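Local atomic coordinates of metallo-beta-lactamase domain-containing protein (PDB entry 3H3E), a protein that binds zinc and probably acts as a metal-dependent hydrolase of the metallo-beta-lactamase superfamily, although its reaction and substrate have not been established. Residues A[33-38]-A[175-180]; A[64-69]-A[85-90]; A[70-75]-A[101-106]; A[77-82]-A[107-112]; A[124-129]-A[164-169]. The protein carries 2 engineered substitutions. All blocks are in the same frame, centred on the assembly; numbering follows the deposited sequence.

In the fold
The metallo-beta-lactamase fold lays two mixed sheets face to face and builds its metal site from loops at one edge. Contact 1 joins the sheets near the middle of the chain. Contact 2, its centre about 12 Å from that of contact 1, pairs two strands of one sheet and ends at the zinc ligand His-69; contact 3 carries the next ligand, His-71, and His-182 completes the site. Contact 4 packs beside both, with Trp-107 touching Gly-70, Ala-75 and Leu-88. Contact 5 belongs to the other sheet: Val-175 N and Ile-177 N lie 2.7 and 3.0 Å from Val-168 O and Leu-166 O, probable hydrogen bonds that make contacts 1 and 5 neighbours.

Contact 1 (A[33-38]-A[175-180]); sequences FSVLVD and VVITGC
Phe-33 has CG anti to the backbone N (chi1 -173°), which carries the ring to Thr-178 and Gly-179, while Ile-177 has CG1 anti to its carbonyl carbon (chi1 -65°) and CG2 anti to N, one branch for each of Val-37 and Val-35. The methyl CG2 of Ile-177 meets Val-35 CG1 at 3.7 Å, the two side chains slanting past one another. Its other branch leads the opposite way along strand 34-37, where CG1 comes within 4.2 Å of Val-37 CG2. A single isoleucine thus spans two valines on the same face of the opposing strand. At the loop end the Phe-33 ring takes over: CE2 lies 3.5 Å from Thr-178 O, and CD2 is 4.0 Å from Gly-179 CA, both approached obliquely. Strand 34-37 belongs to one mixed sheet and strand 173-178 to the other, so this is the interior of the sandwich that defines the metallo-beta-lactamase fold. Phe-42, which touches both Val-35 and Ile-177, extends the same apolar layer. Beyond Gly-179 the chain runs to Cys-180, held by its disulfide to Cys-237, and on toward the zinc ligand His-182. The hydroxyl of Thr-178 is turned to Ser-181 instead of the facing strand. The contact is buried and hydrophobic: here the two strands meet through the fit of apolar side chains, with no directional bond between them.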
# COMPACT_ATOMS: atom_id res chain seq x y z
N PHE A 33 7.24 0.18 3.50
CA PHE A 33 6.91 0.53 2.13
C PHE A 33 6.65 2.04 2.01
O PHE A 33 6.04 2.65 2.88
CB PHE A 33 5.71 -0.31 1.66
CG PHE A 33 5.38 -0.14 0.20
CD1 PHE A 33 6.32 -0.45 -0.78
CD2 PHE A 33 4.14 0.35 -0.19
CE1 PHE A 33 6.02 -0.28 -2.13
CE2 PHE A 33 3.84 0.53 -1.53
CZ PHE A 33 4.78 0.21 -2.50
N SER A 34 7.14 2.65 0.93
CA SER A 34 6.80 4.03 0.60
C SER A 34 7.05 4.23 -0.88
O SER A 34 8.10 3.87 -1.39
CB SER A 34 7.61 5.05 1.42
OG SER A 34 7.49 6.36 0.88
N VAL A 35 6.07 4.79 -1.56
CA VAL A 35 6.17 5.01 -2.99
C VAL A 35 5.58 6.37 -3.36
O VAL A 35 4.48 6.71 -2.95
CB VAL A 35 5.48 3.90 -3.79
CG1 VAL A 35 4.08 3.71 -3.32
CG2 VAL A 35 5.47 4.23 -5.25
N LEU A 36 6.36 7.15 -4.10
CA LEU A 36 5.93 8.43 -4.61
C LEU A 36 5.20 8.22 -5.93
O LEU A 36 5.74 7.64 -6.87
CB LEU A 36 7.13 9.34 -4.81
CG LEU A 36 6.85 10.75 -5.34
CD1 LEU A 36 5.93 11.51 -4.41
CD2 LEU A 36 8.17 11.47 -5.47
N VAL A 37 3.96 8.69 -6.00
CA VAL A 37 3.13 8.48 -7.16
C VAL A 37 2.69 9.80 -7.73
O VAL A 37 1.72 10.38 -7.27
CB VAL A 37 1.88 7.69 -6.80
CG1 VAL A 37 1.07 7.40 -8.05
CG2 VAL A 37 2.26 6.40 -6.10
N ASP A 38 3.42 10.28 -8.72
CA ASP A 38 3.16 11.60 -9.27
C ASP A 38 3.22 12.61 -8.15
O ASP A 38 4.27 12.85 -7.57
CB ASP A 38 1.80 11.64 -9.97
CG ASP A 38 1.81 12.49 -11.23
OD1 ASP A 38 2.82 12.48 -11.97
OD2 ASP A 38 0.78 13.16 -11.49
N VAL A 175 -4.05 2.45 -12.42
CA VAL A 175 -2.89 2.01 -11.67
C VAL A 175 -3.27 1.94 -10.20
O VAL A 175 -3.82 2.88 -9.64
CB VAL A 175 -1.68 2.90 -11.87
CG1 VAL A 175 -0.48 2.29 -11.19
CG2 VAL A 175 -1.41 3.07 -13.38
N VAL A 176 -2.99 0.79 -9.58
CA VAL A 176 -3.44 0.53 -8.23
C VAL A 176 -2.23 0.39 -7.33
O VAL A 176 -1.31 -0.36 -7.63
CB VAL A 176 -4.25 -0.78 -8.16
CG1 VAL A 176 -4.64 -1.10 -6.72
CG2 VAL A 176 -5.47 -0.69 -9.03
N ILE A 177 -2.22 1.14 -6.24
CA ILE A 177 -1.10 1.12 -5.31
C ILE A 177 -1.58 0.73 -3.92
O ILE A 177 -2.50 1.34 -3.35
CB ILE A 177 -0.35 2.46 -5.28
CG1 ILE A 177 0.32 2.71 -6.64
CG2 ILE A 177 0.75 2.43 -4.23
CD1 ILE A 177 -0.59 3.30 -7.63
N THR A 178 -0.98 -0.33 -3.39
CA THR A 178 -1.44 -0.91 -2.15
C THR A 178 -0.25 -1.08 -1.23
O THR A 178 0.87 -1.27 -1.69
CB THR A 178 -2.19 -2.24 -2.38
OG1 THR A 178 -2.67 -2.74 -1.13
CG2 THR A 178 -1.31 -3.28 -3.00
N GLY A 179 -0.49 -0.98 0.07
CA GLY A 179 0.58 -1.06 1.05
C GLY A 179 0.84 -2.49 1.43
O GLY A 179 1.91 -3.01 1.19
N CYS A 180 -0.15 -3.14 2.02
CA CYS A 180 0.06 -4.51 2.47
C CYS A 180 -1.07 -5.48 2.06
O CYS A 180 -0.88 -6.69 2.05
CB CYS A 180 0.30 -4.54 3.98
SG CYS A 180 1.91 -5.16 4.45

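Contact 2 (A[64-69]-A[85-90]); sequences DVLISH and RVWLRK. With ZN (zinc ion), chain B.
Leu-66 and Trp-87 run side by side in the same direction across the parallel strands of a beta-alpha-beta unit that includes helix 72-75. Trp-87 CG lies anti to the carbonyl carbon (chi1 -64°), placing the indole beside Leu-66 and Asp-64. Leu-66 CD2 sits over its face, 3.8 Å from the five-membered ring centroid, a CH-pi contact. At the indole edge, Trp-87 NE1 donates to Asp-64 OD1 (3.0 Å, 170°), although the carboxylate is turned 74° from the ring and met from above its own plane. Arg-85 stretches alongside, its NH1 making a long salt bridge of 3.7 Å to the same Asp-64 OD1. On the Val-65 and Val-86 face, Ile-67 CG1 slants across Val-86 CG1 at 3.7 Å. Three backbone bonds hold the register, Val-65 N to Arg-85 O, Trp-87 N to Val-65 O and Ile-67 N to Trp-87 O. Past them the strands part toward the zinc ligand His-69, and a water donates to Ile-67 O and accepts from Arg-89 N, each at 3.0 Å.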
# COMPACT_ATOMS: atom_id res chain seq x y z
N ASP A 64 0.83 16.08 0.12
CA ASP A 64 -0.13 15.04 0.50
C ASP A 64 0.51 13.69 0.69
O ASP A 64 1.15 13.14 -0.22
CB ASP A 64 -1.25 14.92 -0.53
CG ASP A 64 -2.18 16.13 -0.54
OD1 ASP A 64 -2.80 16.43 0.49
OD2 ASP A 64 -2.30 16.76 -1.60
N VAL A 65 0.33 13.14 1.88
CA VAL A 65 0.79 11.80 2.19
C VAL A 65 -0.41 10.92 2.54
O VAL A 65 -1.20 11.27 3.41
CB VAL A 65 1.75 11.82 3.37
CG1 VAL A 65 2.28 10.41 3.66
CG2 VAL A 65 2.88 12.82 3.10
N LEU A 66 -0.54 9.80 1.84
CA LEU A 66 -1.65 8.88 2.07
C LEU A 66 -1.16 7.69 2.84
O LEU A 66 -0.08 7.17 2.56
CB LEU A 66 -2.23 8.39 0.75
CG LEU A 66 -2.29 9.41 -0.37
CD1 LEU A 66 -2.79 8.73 -1.60
CD2 LEU A 66 -3.20 10.57 0.01
N ILE A 67 -1.96 7.23 3.79
CA ILE A 67 -1.57 6.11 4.63
C ILE A 67 -2.47 4.91 4.37
O ILE A 67 -3.68 4.98 4.61
CB ILE A 67 -1.66 6.49 6.10
CG1 ILE A 67 -0.67 7.61 6.41
CG2 ILE A 67 -1.34 5.29 6.95
CD1 ILE A 67 0.77 7.24 6.13
N SER A 68 -1.88 3.82 3.90
CA SER A 68 -2.64 2.63 3.53
C SER A 68 -3.23 1.93 4.75
O SER A 68 -4.31 1.36 4.68
CB SER A 68 -1.74 1.66 2.77
OG SER A 68 -0.59 1.35 3.52
N HIS A 69 -2.51 1.95 5.86
CA HIS A 69 -3.02 1.41 7.12
C HIS A 69 -2.08 1.82 8.26
O HIS A 69 -0.94 2.21 8.02
CB HIS A 69 -3.25 -0.11 7.03
CG HIS A 69 -2.01 -0.92 6.82
ND1 HIS A 69 -1.16 -0.72 5.75
CD2 HIS A 69 -1.49 -1.95 7.53
CE1 HIS A 69 -0.16 -1.57 5.83
NE2 HIS A 69 -0.34 -2.33 6.89
N ARG A 85 -0.26 17.00 4.81
CA ARG A 85 -1.66 16.67 4.96
C ARG A 85 -1.76 15.16 4.87
O ARG A 85 -1.55 14.57 3.81
CB ARG A 85 -2.44 17.31 3.83
CG ARG A 85 -3.92 17.21 3.94
CD ARG A 85 -4.46 17.60 2.61
NE ARG A 85 -5.80 18.14 2.69
CZ ARG A 85 -6.48 18.57 1.63
NH1 ARG A 85 -5.92 18.50 0.42
NH2 ARG A 85 -7.70 19.05 1.79
N VAL A 86 -2.06 14.52 5.99
CA VAL A 86 -2.02 13.07 6.07
C VAL A 86 -3.40 12.49 5.94
O VAL A 86 -4.26 12.75 6.77
CB VAL A 86 -1.43 12.60 7.40
CG1 VAL A 86 -1.46 11.09 7.44
CG2 VAL A 86 -0.02 13.14 7.58
N TRP A 87 -3.60 11.73 4.87
CA TRP A 87 -4.89 11.12 4.58
C TRP A 87 -4.94 9.73 5.19
O TRP A 87 -4.30 8.82 4.67
CB TRP A 87 -5.07 10.98 3.09
CG TRP A 87 -5.11 12.27 2.36
CD1 TRP A 87 -4.10 13.15 2.22
CD2 TRP A 87 -6.23 12.82 1.65
NE1 TRP A 87 -4.51 14.23 1.48
CE2 TRP A 87 -5.82 14.04 1.11
CE3 TRP A 87 -7.54 12.39 1.43
CZ2 TRP A 87 -6.67 14.86 0.35
CZ3 TRP A 87 -8.39 13.21 0.68
CH2 TRP A 87 -7.94 14.42 0.15
N LEU A 88 -5.69 9.58 6.27
CA LEU A 88 -5.84 8.30 6.92
C LEU A 88 -7.29 8.02 7.29
O LEU A 88 -8.09 8.94 7.43
CB LEU A 88 -4.97 8.23 8.18
CG LEU A 88 -5.27 9.18 9.34
CD1 LEU A 88 -4.66 8.65 10.60
CD2 LEU A 88 -4.78 10.58 9.05
N ARG A 89 -7.62 6.74 7.45
CA ARG A 89 -8.92 6.34 7.95
C ARG A 89 -9.00 6.53 9.47
O ARG A 89 -8.04 6.25 10.18
CB ARG A 89 -9.21 4.88 7.60
CG ARG A 89 -9.31 4.60 6.12
CD ARG A 89 -10.33 3.51 5.81
NE ARG A 89 -11.54 4.08 5.24
CZ ARG A 89 -12.75 3.91 5.75
NH1 ARG A 89 -12.93 3.17 6.82
NH2 ARG A 89 -13.79 4.48 5.16
N LYS A 90 -10.15 6.99 9.97
CA LYS A 90 -10.32 7.17 11.40
C LYS A 90 -9.79 5.98 12.19
O LYS A 90 -9.19 6.15 13.23
CB LYS A 90 -11.78 7.45 11.77
CG LYS A 90 -12.24 8.88 11.50
CD LYS A 90 -13.64 9.15 12.07
CE LYS A 90 -13.83 10.63 12.48
NZ LYS A 90 -12.92 11.10 13.59
ZN ZN B . 0.70 -4.22 7.67
O HOH W 1 -5.59 4.62 6.85

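Contact 3 (A[70-75]-A[101-106]); sequences GHYDHA and RYAGAD. With ZN (zinc ion), chain B.
One carbonyl oxygen, Ala-103 O, is met by a backbone N–H and by the edges of two rings. The backbone N of Tyr-72 donates to it (3.0 Å, 146°) from well above the carbonyl plane, while the rings of His-71 and Tyr-72 both present an edge to it, His-71 CD2 at 3.4 Å. Tyr-72 reaches this spot because its chi1 of 74° sets the ring between its own N and carbonyl carbon; there CD2 also packs on Ala-103 CB at 3.9 Å. Farther along, Ala-75 CB meets Ala-105 CB at 3.7 Å, and a water 2.7 Å from Gly-70 O accepts from Ala-105 N. His-71 is the N-cap of helix 72-75, its O accepting from both His-74 N and Ala-75 N. With the edge of its ring resting on Ala-103, it turns ND1 to the zinc at 2.2 Å. His-69 and His-182 are the other protein ligands; Asp-73 and His-74, with His-236, could form a second metal site, which holds no metal here. This is the HxHxDH loop of the metallo-beta-lactamase superfamily.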
# COMPACT_ATOMS: atom_id res chain seq x y z
N GLY A 70 -2.56 1.76 9.49
CA GLY A 70 -1.78 2.26 10.62
C GLY A 70 -0.76 1.32 11.24
O GLY A 70 -0.64 1.30 12.46
N HIS A 71 -0.04 0.55 10.43
CA HIS A 71 1.12 -0.20 10.92
C HIS A 71 2.39 0.66 10.93
O HIS A 71 2.55 1.57 10.11
CB HIS A 71 1.37 -1.42 10.06
CG HIS A 71 0.71 -2.66 10.56
ND1 HIS A 71 0.19 -3.62 9.72
CD2 HIS A 71 0.47 -3.09 11.82
CE1 HIS A 71 -0.33 -4.60 10.45
NE2 HIS A 71 -0.17 -4.30 11.73
N TYR A 72 3.29 0.35 11.86
CA TYR A 72 4.55 1.07 12.05
C TYR A 72 5.42 1.18 10.78
O TYR A 72 6.04 2.20 10.55
CB TYR A 72 5.37 0.39 13.17
CG TYR A 72 5.98 -0.92 12.73
CD1 TYR A 72 7.33 -1.00 12.40
CD2 TYR A 72 5.21 -2.05 12.61
CE1 TYR A 72 7.88 -2.19 11.97
CE2 TYR A 72 5.75 -3.24 12.18
CZ TYR A 72 7.09 -3.31 11.87
OH TYR A 72 7.63 -4.50 11.45
N ASP A 73 5.46 0.12 9.97
CA ASP A 73 6.30 0.08 8.78
C ASP A 73 5.70 0.87 7.61
O ASP A 73 6.29 0.92 6.54
CB ASP A 73 6.63 -1.38 8.35
CG ASP A 73 5.38 -2.24 8.15
OD1 ASP A 73 4.51 -2.21 9.03
OD2 ASP A 73 5.25 -2.95 7.11
N HIS A 74 4.54 1.48 7.82
CA HIS A 74 3.89 2.27 6.78
C HIS A 74 3.68 3.71 7.21
O HIS A 74 3.75 4.63 6.41
CB HIS A 74 2.57 1.63 6.34
CG HIS A 74 2.75 0.26 5.77
ND1 HIS A 74 2.65 -0.00 4.42
CD2 HIS A 74 3.12 -0.91 6.36
CE1 HIS A 74 2.91 -1.28 4.21
NE2 HIS A 74 3.20 -1.85 5.37
N ALA A 75 3.45 3.90 8.50
CA ALA A 75 3.18 5.23 9.02
C ALA A 75 4.36 5.82 9.80
O ALA A 75 4.29 6.94 10.29
CB ALA A 75 1.93 5.19 9.91
N ARG A 101 3.19 -8.13 20.14
CA ARG A 101 4.08 -7.04 19.78
C ARG A 101 3.33 -5.83 19.29
O ARG A 101 2.57 -5.92 18.33
CB ARG A 101 5.02 -7.48 18.67
CG ARG A 101 6.15 -6.51 18.43
CD ARG A 101 6.97 -6.95 17.26
NE ARG A 101 6.41 -6.51 15.99
CZ ARG A 101 6.08 -7.33 15.01
NH1 ARG A 101 6.26 -8.63 15.16
NH2 ARG A 101 5.58 -6.85 13.88
N TYR A 102 3.56 -4.70 19.92
CA TYR A 102 2.95 -3.47 19.48
C TYR A 102 3.43 -3.11 18.08
O TYR A 102 4.63 -3.00 17.83
CB TYR A 102 3.25 -2.34 20.45
CG TYR A 102 2.78 -1.00 19.95
CD1 TYR A 102 1.44 -0.64 20.02
CD2 TYR A 102 3.67 -0.11 19.37
CE1 TYR A 102 1.00 0.58 19.55
CE2 TYR A 102 3.25 1.11 18.90
CZ TYR A 102 1.91 1.45 18.99
OH TYR A 102 1.49 2.66 18.52
N ALA A 103 2.49 -2.89 17.17
CA ALA A 103 2.81 -2.56 15.78
C ALA A 103 2.10 -1.31 15.28
O ALA A 103 1.95 -1.11 14.09
CB ALA A 103 2.48 -3.73 14.88
N GLY A 104 1.66 -0.46 16.18
CA GLY A 104 0.92 0.71 15.76
C GLY A 104 1.82 1.87 15.41
O GLY A 104 3.04 1.74 15.32
N ALA A 105 1.19 3.03 15.21
CA ALA A 105 1.90 4.26 14.90
C ALA A 105 1.64 5.31 15.98
O ALA A 105 0.61 5.29 16.66
CB ALA A 105 1.48 4.77 13.54
N ASP A 106 2.57 6.25 16.12
CA ASP A 106 2.46 7.28 17.14
C ASP A 106 1.67 8.46 16.58
O ASP A 106 2.24 9.45 16.17
CB ASP A 106 3.85 7.71 17.62
CG ASP A 106 3.81 8.54 18.90
OD1 ASP A 106 2.70 8.90 19.34
OD2 ASP A 106 4.88 8.83 19.47
ZN ZN B . 0.70 -4.22 7.67
O HOH W 2 -1.87 2.62 14.48

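Contact 4 (A[77-82]-A[107-112]); sequences GLLYLS and WNEVLY. Engineered in segment 107-112: Tyr-112 (natural residue Lys).
The crossover connection of the beta-alpha-beta unit, between helix 72-75 and strand 85-89, turns through a short 3-10 segment whose Leu-78 and Leu-79 lean on helix 107-113. Val-110 is the residue they share, and its two methyls are divided between them. CG1 meets Leu-78 CD1 at 3.7 Å; CG2 meets Leu-79 CD2, likewise at 3.7 Å. Both leucines cross the valine at roughly a right angle. The division follows from the valine's chi1 of 168°, which sets CG1 opposite the backbone N and CG2 opposite the carbonyl carbon. CB of Leu-78 also stands 3.9 Å from Val-110 CG2, giving this side chain a grip on both methyls. In the metallo-beta-lactamase fold such a layer covers the outer face of a sheet, and here Leu-78 turns its other methyl, CD2, from the helix to the sheet, touching Val-86, while CD1 also touches Ile-67. Deeper in, Leu-78 CD1 approaches Trp-107 CZ3 obliquely at 4.1 Å; Leu-88 packs against the indole from the other side, and Leu-93 touches it as well. Toward solvent the contact thins out: Leu-79 CD2 comes within 4.3 Å of Glu-109 CG, the aliphatic part of an exposed glutamate. No hydrogen bond links the two segments directly, but the side-chain nitrogen of Asn-114 is hydrogen-bonded to both Leu-81 O and Val-110 O.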
# COMPACT_ATOMS: atom_id res chain seq x y z
N GLY A 77 7.63 6.76 9.04
CA GLY A 77 8.41 7.87 8.54
C GLY A 77 7.69 9.20 8.66
O GLY A 77 8.26 10.24 8.37
N LEU A 78 6.43 9.17 9.07
CA LEU A 78 5.70 10.41 9.32
C LEU A 78 6.32 11.15 10.49
O LEU A 78 6.14 12.36 10.64
CB LEU A 78 4.24 10.11 9.62
CG LEU A 78 3.34 9.94 8.41
CD1 LEU A 78 1.99 9.43 8.86
CD2 LEU A 78 3.21 11.26 7.70
N LEU A 79 7.03 10.42 11.33
CA LEU A 79 7.75 11.00 12.45
C LEU A 79 8.85 11.91 11.97
O LEU A 79 9.46 12.62 12.76
CB LEU A 79 8.34 9.90 13.32
CG LEU A 79 7.28 8.98 13.92
CD1 LEU A 79 7.93 7.94 14.83
CD2 LEU A 79 6.26 9.80 14.67
N TYR A 80 9.13 11.88 10.67
CA TYR A 80 10.21 12.67 10.09
C TYR A 80 9.68 13.78 9.19
O TYR A 80 10.45 14.47 8.54
CB TYR A 80 11.15 11.76 9.29
CG TYR A 80 11.86 10.75 10.14
CD1 TYR A 80 13.15 10.98 10.61
CD2 TYR A 80 11.22 9.56 10.52
CE1 TYR A 80 13.81 10.06 11.41
CE2 TYR A 80 11.87 8.63 11.33
CZ TYR A 80 13.16 8.89 11.77
OH TYR A 80 13.80 7.98 12.56
N LEU A 81 8.36 13.93 9.16
CA LEU A 81 7.73 14.98 8.37
C LEU A 81 6.95 15.94 9.25
O LEU A 81 6.48 15.56 10.33
CB LEU A 81 6.81 14.38 7.30
CG LEU A 81 7.47 13.42 6.30
CD1 LEU A 81 6.40 12.79 5.43
CD2 LEU A 81 8.54 14.13 5.45
N SER A 82 6.84 17.19 8.80
CA SER A 82 5.99 18.19 9.42
C SER A 82 5.20 18.89 8.32
O SER A 82 5.65 19.03 7.18
CB SER A 82 6.83 19.23 10.17
OG SER A 82 7.84 18.66 10.97
N TRP A 107 0.35 8.34 16.57
CA TRP A 107 -0.50 9.36 15.98
C TRP A 107 -0.52 10.64 16.79
O TRP A 107 -0.79 11.71 16.24
CB TRP A 107 -1.93 8.84 15.76
CG TRP A 107 -1.96 7.68 14.84
CD1 TRP A 107 -2.16 6.37 15.18
CD2 TRP A 107 -1.70 7.69 13.44
NE1 TRP A 107 -2.06 5.58 14.07
CE2 TRP A 107 -1.78 6.37 12.98
CE3 TRP A 107 -1.42 8.71 12.52
CZ2 TRP A 107 -1.60 6.03 11.64
CZ3 TRP A 107 -1.24 8.37 11.20
CH2 TRP A 107 -1.33 7.04 10.77
N ASN A 108 -0.25 10.55 18.08
CA ASN A 108 -0.26 11.73 18.93
C ASN A 108 0.80 12.69 18.46
O ASN A 108 0.60 13.90 18.41
CB ASN A 108 -0.01 11.38 20.39
CG ASN A 108 -1.14 10.61 21.00
OD1 ASN A 108 -2.32 10.96 20.84
ND2 ASN A 108 -0.81 9.53 21.71
N GLU A 109 1.95 12.13 18.11
CA GLU A 109 3.07 12.91 17.64
C GLU A 109 2.87 13.32 16.19
O GLU A 109 3.11 14.46 15.81
CB GLU A 109 4.35 12.10 17.78
CG GLU A 109 5.60 12.90 17.53
CD GLU A 109 6.71 12.56 18.50
OE1 GLU A 109 6.38 12.23 19.67
OE2 GLU A 109 7.90 12.62 18.11
N VAL A 110 2.41 12.38 15.39
CA VAL A 110 2.23 12.61 13.96
C VAL A 110 1.25 13.73 13.70
O VAL A 110 1.46 14.55 12.82
CB VAL A 110 1.76 11.31 13.26
CG1 VAL A 110 1.30 11.60 11.83
CG2 VAL A 110 2.87 10.27 13.27
N LEU A 111 0.18 13.77 14.47
CA LEU A 111 -0.89 14.74 14.26
C LEU A 111 -0.60 16.08 14.97
O LEU A 111 -1.30 17.08 14.76
CB LEU A 111 -2.23 14.14 14.69
CG LEU A 111 -2.68 12.90 13.89
CD1 LEU A 111 -4.06 12.45 14.32
CD2 LEU A 111 -2.66 13.13 12.37
N TYR A 112 0.44 16.09 15.79
CA TYR A 112 0.99 17.30 16.37
C TYR A 112 1.68 18.11 15.29
O TYR A 112 1.39 19.29 15.11
CB TYR A 112 1.99 16.95 17.46
CG TYR A 112 2.56 18.16 18.18
CD1 TYR A 112 1.82 18.82 19.15
CD2 TYR A 112 3.84 18.64 17.89
CE1 TYR A 112 2.32 19.92 19.80
CE2 TYR A 112 4.35 19.74 18.55
CZ TYR A 112 3.57 20.38 19.51
OH TYR A 112 4.04 21.48 20.19

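Contact 5 (A[124-129]-A[164-169]); sequences TEIGKN and QTLVVR
Asn-129 O accepts the backbone N–H of Arg-169 at 2.6 Å in a nearly straight bond (170°) lying in the carbonyl plane, close to where a beta hairpin turns from strand 123-127 into strand 130-133. The CA–H of Val-168 approaches the same oxygen, with CA at 3.4 Å. Around this bond the two side chains cross at about a right angle, Asn-129 CB packing on Arg-169 CB at 3.9 Å. Asn-129 CG lies anti to the carbonyl carbon (chi1 -65°), which brings OD1 to 3.6 Å from Arg-169 CD. OD1 also lies at the edge of the guanidinium, near its plane, while the amide itself is turned 82° away from it. At the other end of the contact the strands stand well apart and are joined by side chains alone: Ile-126 crosses Leu-166 at roughly a right angle, CD1 to CD1 at 3.7 Å. Farther out, Asn-129 takes a left-handed backbone conformation, and the chain then enters strand 130-133, which pairs antiparallel with strand 165-170 through Phe-131 and Leu-133. Arg-169 NE has a long, weak ion pair with Glu-198. Leu-66 of the facing sheet touches both Ile-126 and Leu-166, its CD1 coming within 3.5 Å of Ile-126 CD1.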
# COMPACT_ATOMS: atom_id res chain seq x y z
N THR A 124 -13.11 8.02 -2.13
CA THR A 124 -12.78 9.41 -1.87
C THR A 124 -11.89 9.92 -2.98
O THR A 124 -10.84 9.34 -3.25
CB THR A 124 -12.07 9.56 -0.53
OG1 THR A 124 -12.99 9.31 0.53
CG2 THR A 124 -11.51 10.96 -0.37
N GLU A 125 -12.29 11.00 -3.64
CA GLU A 125 -11.44 11.59 -4.67
C GLU A 125 -10.37 12.50 -4.06
O GLU A 125 -10.67 13.36 -3.25
CB GLU A 125 -12.27 12.36 -5.70
CG GLU A 125 -11.42 12.90 -6.84
CD GLU A 125 -12.25 13.61 -7.89
OE1 GLU A 125 -13.35 14.10 -7.54
OE2 GLU A 125 -11.81 13.68 -9.06
N ILE A 126 -9.12 12.29 -4.45
CA ILE A 126 -8.00 13.02 -3.88
C ILE A 126 -7.69 14.23 -4.72
O ILE A 126 -7.75 15.37 -4.25
CB ILE A 126 -6.72 12.18 -3.90
CG1 ILE A 126 -6.78 11.03 -2.92
CG2 ILE A 126 -5.50 13.04 -3.54
CD1 ILE A 126 -5.59 10.17 -3.10
N GLY A 127 -7.33 13.96 -5.97
CA GLY A 127 -7.04 14.99 -6.94
C GLY A 127 -7.55 14.48 -8.26
O GLY A 127 -8.38 13.57 -8.29
N LYS A 128 -7.05 15.03 -9.36
CA LYS A 128 -7.55 14.60 -10.64
C LYS A 128 -7.18 13.15 -10.91
O LYS A 128 -6.00 12.76 -10.89
CB LYS A 128 -7.14 15.55 -11.78
CG LYS A 128 -5.74 15.36 -12.36
CD LYS A 128 -5.69 15.90 -13.79
CE LYS A 128 -4.33 15.68 -14.43
NZ LYS A 128 -3.24 16.40 -13.71
N ASN A 129 -8.21 12.34 -11.11
CA ASN A 129 -8.03 10.97 -11.55
C ASN A 129 -7.41 10.08 -10.49
O ASN A 129 -7.03 8.95 -10.76
CB ASN A 129 -7.22 10.94 -12.85
CG ASN A 129 -7.97 11.61 -14.01
OD1 ASN A 129 -9.08 11.20 -14.38
ND2 ASN A 129 -7.36 12.64 -14.59
N GLN A 164 -6.73 1.23 3.17
CA GLN A 164 -7.20 1.93 1.98
C GLN A 164 -6.20 1.82 0.86
O GLN A 164 -5.02 1.54 1.08
CB GLN A 164 -7.52 3.40 2.28
CG GLN A 164 -6.41 4.17 2.93
CD GLN A 164 -6.80 5.59 3.21
OE1 GLN A 164 -7.96 5.98 3.04
NE2 GLN A 164 -5.86 6.39 3.68
N THR A 165 -6.68 2.04 -0.35
CA THR A 165 -5.90 1.74 -1.54
C THR A 165 -6.02 2.88 -2.51
O THR A 165 -7.09 3.47 -2.66
CB THR A 165 -6.37 0.41 -2.19
OG1 THR A 165 -6.12 -0.67 -1.28
CG2 THR A 165 -5.61 0.13 -3.46
N LEU A 166 -4.92 3.21 -3.17
CA LEU A 166 -4.92 4.30 -4.12
C LEU A 166 -5.21 3.78 -5.52
O LEU A 166 -4.68 2.76 -5.94
CB LEU A 166 -3.56 5.00 -4.09
CG LEU A 166 -3.31 6.10 -5.11
CD1 LEU A 166 -4.25 7.23 -4.82
CD2 LEU A 166 -1.84 6.57 -5.05
N VAL A 167 -6.08 4.47 -6.23
CA VAL A 167 -6.34 4.18 -7.63
C VAL A 167 -6.08 5.44 -8.45
O VAL A 167 -6.65 6.50 -8.19
CB VAL A 167 -7.77 3.67 -7.86
CG1 VAL A 167 -8.00 3.31 -9.32
CG2 VAL A 167 -8.04 2.49 -6.98
N VAL A 168 -5.20 5.31 -9.42
CA VAL A 168 -4.88 6.39 -10.33
C VAL A 168 -5.45 6.00 -11.69
O VAL A 168 -5.11 4.95 -12.24
CB VAL A 168 -3.36 6.56 -10.50
CG1 VAL A 168 -3.06 7.80 -11.35
CG2 VAL A 168 -2.65 6.61 -9.14
N ARG A 169 -6.31 6.87 -12.22
CA ARG A 169 -6.97 6.63 -13.49
C ARG A 169 -6.13 7.22 -14.61
O ARG A 169 -5.90 8.43 -14.68
CB ARG A 169 -8.38 7.22 -13.44
CG ARG A 169 -9.22 7.00 -14.67
CD ARG A 169 -10.42 7.92 -14.62
NE ARG A 169 -11.61 7.28 -14.07
CZ ARG A 169 -12.52 7.91 -13.32
NH1 ARG A 169 -12.33 9.19 -13.00
NH2 ARG A 169 -13.59 7.25 -12.87